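Local atomic coordinates of mandelate racemase / muconate lactonizing enzyme, C-terminal domain protein (Pseudovibrio sp. JE062, PDB entry 4JHM), a protein that is of unknown function but belongs to the mandelate racemase and muconate lactonizing enzyme family, pairing an enolase-type capping domain with a TIM-like barrel. Residues G190-L195 and N217-E222; A138-F143 and T162-H167; A15-N20 and A368-Y373. All blocks are in the same frame, centred on the assembly; numbering follows the deposited sequence.

Contact 1: residues G190-L195 and N217-E222; sequences GIRFML and NWEWLE
The two parallel strands of a beta-alpha-beta unit in the barrel meet here, with Leu195 opposite Leu221 and Arg192 bridged to Glu219 nearer the N-terminal side of the pair. Glu219 N gives a bond to Phe193 O at 2.7 Å, and Leu195 N one to Trp220 O at 3.2 Å. The bond from Glu222 N to Leu195 O measures 2.8 Å. The short strands 192-195 and 220-222 run 24° apart.

Side chains also meet across the pair. Arg192 bends at chi2 and chi3, which folds its guanidinium across to the other segment. There NH2 forms a salt bridge with Glu219 OE1 at 2.8 Å, meeting it nearly along the C-O axis. Weak bonds from NE to the same oxygen and from NH2 to Asn217 O add to this grip, and the carboxylate and guanidinium planes stand 78° apart. Selenomethionine Met194 lies beside Glu219 and sets CG over the middle of the Trp220 indole. Its CE makes a CH-pi contact over the face of the six-membered ring of Trp220, 3.6 Å from the centroid, and SE stands above the same face at a distance, a Met-aromatic contact. Phe193 CB sits over one face of Trp218, 3.7 Å from the centroid of the indole's six-membered ring, a CH-pi contact.

Helix 203-215, the crossover of the unit, lays Met213 against Leu195, Leu221 and Trp218. Helix 172-186 adds Val179 beside Leu195 and Trp218 and accepts a bond from Trp218 NE1 at Glu183, while strand 163-167 pairs with residues 192-196.

Contact 2: residues A138-F143 and T162-H167; sequences ASTPMF and TAIKLH
His167 leans across to residues 139-140 of the neighbouring segment, where Thr140 and Ser139 receive it. Its CB lies against Thr140 O, and CG, placed beside the backbone N (chi1 -81°), keeps close to the same oxygen. Next round the ring, ND1 donates to Thr140 O at 2.8 Å; the acceptor lies only 6° out of the imidazole plane, and the donor sits in the carbonyl plane. CE1 then passes Ser139 OG at 3.4 Å, and NE2 at the far end makes a weak bond to Asp196.

Before this point the strands pair in parallel, Ala138 beside Ile164 and Ser139 beside Lys165. Thr140 N continues the ladder by donating to Lys165 O at 3.1 Å. At the next step a side chain replaces the backbone: His167 N donates to Thr140 OG1 at 3.2 Å, and that hydroxyl in turn donates a hydrogen bond to Pro141 O. The methyl branch of Thr140 goes the other way, CG2 meeting Ile164 CG2 at 3.4 Å, with the two side chains crossing at about a right angle.

Ser139 OG, alongside Lys165 CE, is hydrogen-bonded to Glu324, which also forms a salt bridge with Lys165 NZ. The chemistry thus implies a histidine held from its backbone N and from ND1: the in-plane bond probably restrains rotation of the imidazole, with NE2 facing Asp196, to which it bonds weakly.

Contact 3: residues A15-N20 and A368-Y373; sequences ALADEN and ASFASY
The Phe370 ring takes Ala15 O over one face, 3.0 Å above its plane and offset toward the rim, while the methyl of Ala17 stands at its edge beside CE2. Ala15 CB adds an apolar touch, 3.7 Å from Phe370 CZ. The ring comes to this place because CG is set between the backbone N and the carbonyl carbon (chi1 53°), which swings the phenyl over the peptide of Ala15.

The carbonyl on the ring face is also a backbone acceptor. Phe370 N donates to Ala15 O at 3.0 Å, which holds the carbonyl next to the ring of the same residue; the oxygen lies over the face by packing. Ser369 CA approaches the same atom. The amide of Ala15 itself, Ala15 N, donates to Ala371 O at 3.1 Å. Leu16 and Ser369 form an antiparallel non-hydrogen-bonded pair, their CA atoms 4.0 Å apart. A weak bond from Ala17 N to Ala368 O, 3.4 Å long, extends the attachment back to the final residue of helix 362-368. Leu16 CB touches Ala368 CB at 3.7 Å.

The faces of this small patch differ. Ala15 and Ala371 present their methyls together, CB to CB at 4.3 Å, toward Ile67 of helix 65-73, whereas Leu16 and Ser369 lie on the other side, Leu16 reaching Leu334. The chain leaves the helix at Ser369 and turns a corner at Phe370 before strand 371-373.

A C-terminal strand, 369-376, thereby joins strand 8-16 on the outer side, within this chain, of the antiparallel sheet in the N-terminal region. Such a return is characteristic of the enolase superfamily, whose capping domain is built from the N-terminal part of the chain together with a C-terminal segment.

Contacts 1 and 2 are successive steps of one barrel sheet, their centres 10 Å apart, and strands 163-167 and 192-196 join them directly. Arg192 O lies 2.7 Å from Ile164 N, and Met194 N lies 2.9 Å from Ile164 O, both probable hydrogen bonds. Lys165 of contact 2 also forms a salt bridge with Glu222 of contact 1, at the C-terminal ends of the strands, where enolase-superfamily barrels carry their active sites. Contact 3 belongs to the other domain, its centre about 35 Å from that of contact 1 and 27 Å from that of contact 2. Along the sequence both are nested inside the span that contact 3 closes, bringing segments near the chain's two ends together.

Contact 1: residues G190-L195 and N217-E222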
loop_
_atom_site.group_PDB
_atom_site.type_symbol
_atom_site.label_atom_id
_atom_site.label_comp_id
_atom_site.label_asym_id
_atom_site.label_seq_id
_atom_site.Cartn_x
_atom_site.Cartn_y
_atom_site.Cartn_z
ATOM N N GLY A 190 -33.495 -3.055 -26.435
ATOM C CA GLY A 190 -33.766 -3.033 -25.006
ATOM C C GLY A 190 -33.327 -4.325 -24.340
ATOM O O GLY A 190 -33.362 -4.445 -23.119
ATOM N N ILE A 191 -32.912 -5.298 -25.147
ATOM C CA ILE A 191 -32.424 -6.574 -24.636
ATOM C C ILE A 191 -31.033 -6.408 -24.043
ATOM O O ILE A 191 -30.186 -5.740 -24.629
ATOM C CB ILE A 191 -32.357 -7.634 -25.751
ATOM C CG1 ILE A 191 -33.749 -7.896 -26.330
ATOM C CG2 ILE A 191 -31.769 -8.930 -25.215
ATOM C CD1 ILE A 191 -34.710 -8.525 -25.344
ATOM N N ARG A 192 -30.811 -7.022 -22.881
ATOM C CA ARG A 192 -29.521 -6.971 -22.196
ATOM C C ARG A 192 -28.665 -8.167 -22.608
ATOM O O ARG A 192 -29.108 -9.309 -22.503
ATOM C CB ARG A 192 -29.721 -6.997 -20.676
ATOM C CG ARG A 192 -30.561 -5.859 -20.113
ATOM C CD ARG A 192 -29.924 -4.512 -20.392
ATOM N NE ARG A 192 -28.525 -4.472 -19.963
ATOM C CZ ARG A 192 -27.650 -3.544 -20.339
ATOM N NH1 ARG A 192 -28.013 -2.564 -21.159
ATOM N NH2 ARG A 192 -26.406 -3.596 -19.895
ATOM N N PHE A 193 -27.443 -7.909 -23.067
ATOM C CA PHE A 193 -26.569 -8.977 -23.554
ATOM C C PHE A 193 -25.340 -9.186 -22.676
ATOM O O PHE A 193 -24.734 -8.226 -22.196
ATOM C CB PHE A 193 -26.118 -8.692 -24.988
ATOM C CG PHE A 193 -27.187 -8.926 -26.024
ATOM C CD1 PHE A 193 -27.415 -10.196 -26.528
ATOM C CD2 PHE A 193 -27.950 -7.875 -26.504
ATOM C CE1 PHE A 193 -28.388 -10.413 -27.486
ATOM C CE2 PHE A 193 -28.922 -8.085 -27.467
ATOM C CZ PHE A 193 -29.141 -9.355 -27.958
HETATM N N MSE A 194 -24.983 -10.455 -22.483
HETATM C CA MSE A 194 -23.805 -10.843 -21.709
HETATM C C MSE A 194 -22.997 -11.812 -22.525
HETATM O O MSE A 194 -23.505 -12.414 -23.472
HETATM C CB MSE A 194 -24.188 -11.532 -20.399
HETATM C CG MSE A 194 -24.965 -10.619 -19.460
HETATM SE SE MSE A 194 -26.908 -10.929 -19.637
HETATM C CE MSE A 194 -27.306 -11.383 -17.763
ATOM N N LEU A 195 -21.730 -11.983 -22.154
ATOM C CA LEU A 195 -20.817 -12.846 -22.888
ATOM C C LEU A 195 -19.996 -13.694 -21.927
ATOM O O LEU A 195 -19.415 -13.166 -20.976
ATOM C CB LEU A 195 -19.887 -11.989 -23.740
ATOM C CG LEU A 195 -18.968 -12.725 -24.709
ATOM C CD1 LEU A 195 -19.785 -13.481 -25.743
ATOM C CD2 LEU A 195 -18.032 -11.734 -25.384
ATOM N N ASN A 217 -22.622 -0.747 -23.966
ATOM C CA ASN A 217 -23.467 -0.928 -22.788
ATOM C C ASN A 217 -23.969 -2.358 -22.548
ATOM O O ASN A 217 -25.049 -2.555 -21.997
ATOM C CB ASN A 217 -24.647 0.049 -22.844
ATOM C CG ASN A 217 -24.242 1.478 -22.512
ATOM O OD1 ASN A 217 -23.414 1.716 -21.634
ATOM N ND2 ASN A 217 -24.838 2.439 -23.207
ATOM N N TRP A 218 -23.181 -3.354 -22.940
ATOM C CA TRP A 218 -23.521 -4.740 -22.631
ATOM C C TRP A 218 -23.464 -4.950 -21.130
ATOM O O TRP A 218 -22.875 -4.152 -20.405
ATOM C CB TRP A 218 -22.584 -5.714 -23.334
ATOM C CG TRP A 218 -22.899 -5.880 -24.772
ATOM C CD1 TRP A 218 -23.325 -4.914 -25.630
ATOM C CD2 TRP A 218 -22.796 -7.084 -25.540
ATOM N NE1 TRP A 218 -23.505 -5.441 -26.884
ATOM C CE2 TRP A 218 -23.184 -6.773 -26.856
ATOM C CE3 TRP A 218 -22.421 -8.397 -25.240
ATOM C CZ2 TRP A 218 -23.208 -7.723 -27.871
ATOM C CZ3 TRP A 218 -22.444 -9.338 -26.245
ATOM C CH2 TRP A 218 -22.835 -8.997 -27.547
ATOM N N GLU A 219 -24.067 -6.041 -20.677
ATOM C CA GLU A 219 -24.387 -6.223 -19.266
ATOM C C GLU A 219 -23.184 -6.673 -18.446
ATOM O O GLU A 219 -22.805 -6.003 -17.487
ATOM C CB GLU A 219 -25.557 -7.205 -19.132
ATOM C CG GLU A 219 -25.993 -7.504 -17.709
ATOM C CD GLU A 219 -26.607 -6.308 -17.016
ATOM O OE1 GLU A 219 -26.647 -5.219 -17.628
ATOM O OE2 GLU A 219 -27.049 -6.460 -15.857
ATOM N N TRP A 220 -22.587 -7.806 -18.808
ATOM C CA TRP A 220 -21.374 -8.256 -18.131
ATOM C C TRP A 220 -20.527 -9.219 -18.957
ATOM O O TRP A 220 -21.038 -9.949 -19.801
ATOM C CB TRP A 220 -21.695 -8.856 -16.750
ATOM C CG TRP A 220 -22.202 -10.267 -16.736
ATOM C CD1 TRP A 220 -21.619 -11.361 -17.304
ATOM C CD2 TRP A 220 -23.370 -10.739 -16.068
ATOM N NE1 TRP A 220 -22.370 -12.484 -17.056
ATOM C CE2 TRP A 220 -23.449 -12.127 -16.292
ATOM C CE3 TRP A 220 -24.371 -10.120 -15.314
ATOM C CZ2 TRP A 220 -24.487 -12.905 -15.788
ATOM C CZ3 TRP A 220 -25.400 -10.892 -14.812
ATOM C CH2 TRP A 220 -25.449 -12.271 -15.050
ATOM N N LEU A 221 -19.221 -9.189 -18.703
ATOM C CA LEU A 221 -18.282 -10.134 -19.282
ATOM C C LEU A 221 -17.950 -11.182 -18.235
ATOM O O LEU A 221 -17.358 -10.872 -17.203
ATOM C CB LEU A 221 -17.000 -9.423 -19.726
ATOM C CG LEU A 221 -15.840 -10.337 -20.148
ATOM C CD1 LEU A 221 -16.311 -11.342 -21.187
ATOM C CD2 LEU A 221 -14.654 -9.546 -20.680
ATOM N N GLU A 222 -18.325 -12.423 -18.505
ATOM C CA GLU A 222 -18.132 -13.500 -17.545
ATOM C C GLU A 222 -16.917 -14.349 -17.909
ATOM O O GLU A 222 -16.781 -14.800 -19.043
ATOM C CB GLU A 222 -19.398 -14.371 -17.471
ATOM C CG GLU A 222 -19.193 -15.731 -16.822
ATOM C CD GLU A 222 -20.482 -16.518 -16.675
ATOM O OE1 GLU A 222 -21.551 -15.895 -16.477
ATOM O OE2 GLU A 222 -20.418 -17.766 -16.753
#

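Contact 2: residues A138-F143 and T162-H167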
loop_
_atom_site.group_PDB
_atom_site.type_symbol
_atom_site.label_atom_id
_atom_site.label_comp_id
_atom_site.label_asym_id
_atom_site.label_seq_id
_atom_site.Cartn_x
_atom_site.Cartn_y
_atom_site.Cartn_z
ATOM N N ALA A 138 -31.742 -15.951 -20.845
ATOM C CA ALA A 138 -31.545 -17.177 -21.600
ATOM C C ALA A 138 -30.049 -17.414 -21.773
ATOM O O ALA A 138 -29.344 -16.588 -22.359
ATOM C CB ALA A 138 -32.233 -17.081 -22.951
ATOM N N SER A 139 -29.560 -18.528 -21.242
ATOM C CA SER A 139 -28.151 -18.876 -21.363
ATOM C C SER A 139 -28.011 -19.798 -22.564
ATOM O O SER A 139 -28.454 -20.943 -22.527
ATOM C CB SER A 139 -27.668 -19.560 -20.090
ATOM O OG SER A 139 -26.292 -19.319 -19.876
ATOM N N THR A 140 -27.401 -19.293 -23.631
ATOM C CA THR A 140 -27.528 -19.914 -24.949
ATOM C C THR A 140 -26.466 -20.969 -25.228
ATOM O O THR A 140 -25.405 -20.968 -24.610
ATOM C CB THR A 140 -27.431 -18.859 -26.068
ATOM O OG1 THR A 140 -26.054 -18.630 -26.398
ATOM C CG2 THR A 140 -28.073 -17.551 -25.630
ATOM N N PRO A 141 -26.755 -21.873 -26.175
ATOM C CA PRO A 141 -25.748 -22.797 -26.669
ATOM C C PRO A 141 -24.844 -22.112 -27.686
ATOM O O PRO A 141 -25.101 -20.971 -28.080
ATOM C CB PRO A 141 -26.581 -23.882 -27.352
ATOM C CG PRO A 141 -27.794 -23.164 -27.836
ATOM C CD PRO A 141 -28.061 -22.077 -26.828
HETATM N N MSE A 142 -23.798 -22.807 -28.111
HETATM C CA MSE A 142 -22.870 -22.261 -29.089
HETATM C C MSE A 142 -23.220 -22.797 -30.449
HETATM O O MSE A 142 -23.370 -24.002 -30.629
HETATM C CB MSE A 142 -21.464 -22.650 -28.646
HETATM C CG MSE A 142 -20.523 -22.996 -29.791
HETATM SE SE MSE A 142 -18.832 -23.634 -29.003
HETATM C CE MSE A 142 -17.641 -22.914 -30.392
ATOM N N PHE A 143 -23.375 -21.903 -31.420
ATOM C CA PHE A 143 -23.624 -22.318 -32.791
ATOM C C PHE A 143 -22.336 -22.233 -33.610
ATOM O O PHE A 143 -21.413 -21.493 -33.259
ATOM C CB PHE A 143 -24.721 -21.463 -33.421
ATOM C CG PHE A 143 -26.021 -21.496 -32.666
ATOM C CD1 PHE A 143 -26.726 -22.679 -32.524
ATOM C CD2 PHE A 143 -26.547 -20.341 -32.108
ATOM C CE1 PHE A 143 -27.924 -22.714 -31.831
ATOM C CE2 PHE A 143 -27.747 -20.367 -31.418
ATOM C CZ PHE A 143 -28.435 -21.557 -31.279
ATOM N N THR A 162 -35.705 -11.094 -21.203
ATOM C CA THR A 162 -35.284 -9.703 -21.089
ATOM C C THR A 162 -33.771 -9.549 -21.241
ATOM O O THR A 162 -33.254 -8.436 -21.318
ATOM C CB THR A 162 -35.677 -9.163 -19.705
ATOM O OG1 THR A 162 -35.527 -10.210 -18.729
ATOM C CG2 THR A 162 -37.119 -8.681 -19.717
ATOM N N ALA A 163 -33.066 -10.675 -21.269
ATOM C CA ALA A 163 -31.612 -10.668 -21.293
ATOM C C ALA A 163 -31.092 -11.977 -21.863
ATOM O O ALA A 163 -31.697 -13.032 -21.674
ATOM C CB ALA A 163 -31.068 -10.454 -19.891
ATOM N N ILE A 164 -29.966 -11.903 -22.561
ATOM C CA ILE A 164 -29.363 -13.084 -23.149
ATOM C C ILE A 164 -27.867 -13.129 -22.869
ATOM O O ILE A 164 -27.142 -12.182 -23.178
ATOM C CB ILE A 164 -29.576 -13.104 -24.670
ATOM C CG1 ILE A 164 -31.073 -13.128 -24.991
ATOM C CG2 ILE A 164 -28.869 -14.304 -25.284
ATOM C CD1 ILE A 164 -31.382 -13.125 -26.472
ATOM N N LYS A 165 -27.406 -14.223 -22.269
ATOM C CA LYS A 165 -25.977 -14.455 -22.126
ATOM C C LYS A 165 -25.532 -15.431 -23.200
ATOM O O LYS A 165 -25.821 -16.625 -23.130
ATOM C CB LYS A 165 -25.606 -15.004 -20.744
ATOM C CG LYS A 165 -24.126 -15.359 -20.641
ATOM C CD LYS A 165 -23.713 -15.793 -19.248
ATOM C CE LYS A 165 -24.065 -17.245 -18.970
ATOM N NZ LYS A 165 -23.826 -17.607 -17.544
ATOM N N LEU A 166 -24.825 -14.907 -24.191
ATOM C CA LEU A 166 -24.324 -15.713 -25.282
ATOM C C LEU A 166 -23.174 -16.583 -24.807
ATOM O O LEU A 166 -22.247 -16.090 -24.187
ATOM C CB LEU A 166 -23.810 -14.811 -26.401
ATOM C CG LEU A 166 -24.765 -13.751 -26.933
ATOM C CD1 LEU A 166 -23.985 -12.689 -27.690
ATOM C CD2 LEU A 166 -25.815 -14.388 -27.821
ATOM N N HIS A 167 -23.232 -17.878 -25.094
ATOM C CA HIS A 167 -22.026 -18.689 -25.046
ATOM C C HIS A 167 -21.423 -18.631 -26.435
ATOM O O HIS A 167 -22.145 -18.673 -27.434
ATOM C CB HIS A 167 -22.309 -20.124 -24.609
ATOM C CG HIS A 167 -22.442 -20.277 -23.127
ATOM N ND1 HIS A 167 -23.645 -20.534 -22.505
ATOM C CD2 HIS A 167 -21.522 -20.183 -22.138
ATOM C CE1 HIS A 167 -23.459 -20.605 -21.200
ATOM N NE2 HIS A 167 -22.179 -20.395 -20.950
#

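Contact 3: residues A15-N20 and A368-Y373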
loop_
_atom_site.group_PDB
_atom_site.type_symbol
_atom_site.label_atom_id
_atom_site.label_comp_id
_atom_site.label_asym_id
_atom_site.label_seq_id
_atom_site.Cartn_x
_atom_site.Cartn_y
_atom_site.Cartn_z
ATOM N N ALA A 15 -27.184 -41.472 -10.778
ATOM C CA ALA A 15 -26.473 -40.765 -11.825
ATOM C C ALA A 15 -27.168 -41.098 -13.138
ATOM O O ALA A 15 -27.060 -42.222 -13.645
ATOM C CB ALA A 15 -25.010 -41.186 -11.863
ATOM N N LEU A 16 -27.896 -40.125 -13.675
ATOM C CA LEU A 16 -28.707 -40.351 -14.859
ATOM C C LEU A 16 -28.338 -39.400 -15.988
ATOM O O LEU A 16 -27.642 -38.408 -15.775
ATOM C CB LEU A 16 -30.199 -40.226 -14.526
ATOM C CG LEU A 16 -30.657 -39.031 -13.688
ATOM C CD1 LEU A 16 -32.104 -38.688 -13.996
ATOM C CD2 LEU A 16 -30.488 -39.306 -12.200
ATOM N N ALA A 17 -28.807 -39.723 -17.189
ATOM C CA ALA A 17 -28.515 -38.949 -18.393
ATOM C C ALA A 17 -29.463 -39.367 -19.515
ATOM O O ALA A 17 -30.266 -40.279 -19.344
ATOM C CB ALA A 17 -27.068 -39.155 -18.816
ATOM N N ASP A 18 -29.363 -38.695 -20.659
ATOM C CA ASP A 18 -30.216 -38.974 -21.813
ATOM C C ASP A 18 -29.371 -39.051 -23.085
ATOM O O ASP A 18 -28.828 -38.042 -23.545
ATOM C CB ASP A 18 -31.291 -37.888 -21.953
ATOM C CG ASP A 18 -32.268 -38.168 -23.085
ATOM O OD1 ASP A 18 -31.895 -37.976 -24.260
ATOM O OD2 ASP A 18 -33.418 -38.569 -22.802
ATOM N N GLU A 19 -29.261 -40.251 -23.646
ATOM C CA GLU A 19 -28.480 -40.465 -24.862
ATOM C C GLU A 19 -28.975 -39.575 -26.004
ATOM O O GLU A 19 -28.187 -39.102 -26.820
ATOM C CB GLU A 19 -28.551 -41.937 -25.288
ATOM C CG GLU A 19 -27.956 -42.912 -24.281
ATOM C CD GLU A 19 -28.109 -44.366 -24.699
ATOM O OE1 GLU A 19 -27.208 -45.169 -24.376
ATOM O OE2 GLU A 19 -29.124 -44.715 -25.346
ATOM N N ASN A 20 -30.284 -39.345 -26.048
ATOM C CA ASN A 20 -30.900 -38.595 -27.139
ATOM C C ASN A 20 -30.851 -37.081 -26.918
ATOM O O ASN A 20 -31.396 -36.315 -27.713
ATOM C CB ASN A 20 -32.353 -39.046 -27.344
ATOM C CG ASN A 20 -32.463 -40.497 -27.782
ATOM O OD1 ASN A 20 -33.364 -40.863 -28.536
ATOM N ND2 ASN A 20 -31.544 -41.331 -27.312
ATOM N N ALA A 368 -33.408 -43.754 -16.353
ATOM C CA ALA A 368 -32.264 -43.046 -16.937
ATOM C C ALA A 368 -30.976 -43.284 -16.157
ATOM O O ALA A 368 -29.903 -42.862 -16.582
ATOM C CB ALA A 368 -32.551 -41.553 -17.022
ATOM N N SER A 369 -31.084 -43.969 -15.024
ATOM C CA SER A 369 -29.964 -44.103 -14.103
ATOM C C SER A 369 -29.019 -45.233 -14.505
ATOM O O SER A 369 -29.365 -46.409 -14.403
ATOM C CB SER A 369 -30.491 -44.335 -12.684
ATOM O OG SER A 369 -29.436 -44.376 -11.744
ATOM N N PHE A 370 -27.822 -44.866 -14.953
ATOM C CA PHE A 370 -26.801 -45.848 -15.326
ATOM C C PHE A 370 -25.974 -46.290 -14.116
ATOM O O PHE A 370 -25.128 -47.180 -14.230
ATOM C CB PHE A 370 -25.880 -45.286 -16.420
ATOM C CG PHE A 370 -25.275 -43.955 -16.079
ATOM C CD1 PHE A 370 -24.109 -43.879 -15.337
ATOM C CD2 PHE A 370 -25.878 -42.778 -16.491
ATOM C CE1 PHE A 370 -23.556 -42.652 -15.011
ATOM C CE2 PHE A 370 -25.329 -41.552 -16.170
ATOM C CZ PHE A 370 -24.167 -41.489 -15.428
ATOM N N ALA A 371 -26.219 -45.664 -12.965
ATOM C CA ALA A 371 -25.559 -46.047 -11.714
ATOM C C ALA A 371 -26.380 -45.605 -10.507
ATOM O O ALA A 371 -26.917 -44.499 -10.488
ATOM C CB ALA A 371 -24.166 -45.445 -11.642
ATOM N N SER A 372 -26.473 -46.470 -9.502
ATOM C CA SER A 372 -27.192 -46.128 -8.281
ATOM C C SER A 372 -26.735 -46.962 -7.086
ATOM O O SER A 372 -26.289 -48.099 -7.240
ATOM C CB SER A 372 -28.694 -46.313 -8.480
ATOM O OG SER A 372 -29.014 -47.684 -8.633
ATOM N N TYR A 373 -26.850 -46.380 -5.896
ATOM C CA TYR A 373 -26.578 -47.094 -4.655
ATOM C C TYR A 373 -27.735 -46.902 -3.689
ATOM O O TYR A 373 -28.618 -46.076 -3.918
ATOM C CB TYR A 373 -25.285 -46.595 -4.008
ATOM C CG TYR A 373 -24.039 -46.914 -4.801
ATOM C CD1 TYR A 373 -23.648 -48.229 -5.017
ATOM C CD2 TYR A 373 -23.244 -45.900 -5.325
ATOM C CE1 TYR A 373 -22.509 -48.526 -5.741
ATOM C CE2 TYR A 373 -22.100 -46.189 -6.046
ATOM C CZ TYR A 373 -21.738 -47.505 -6.252
ATOM O OH TYR A 373 -20.603 -47.800 -6.971
#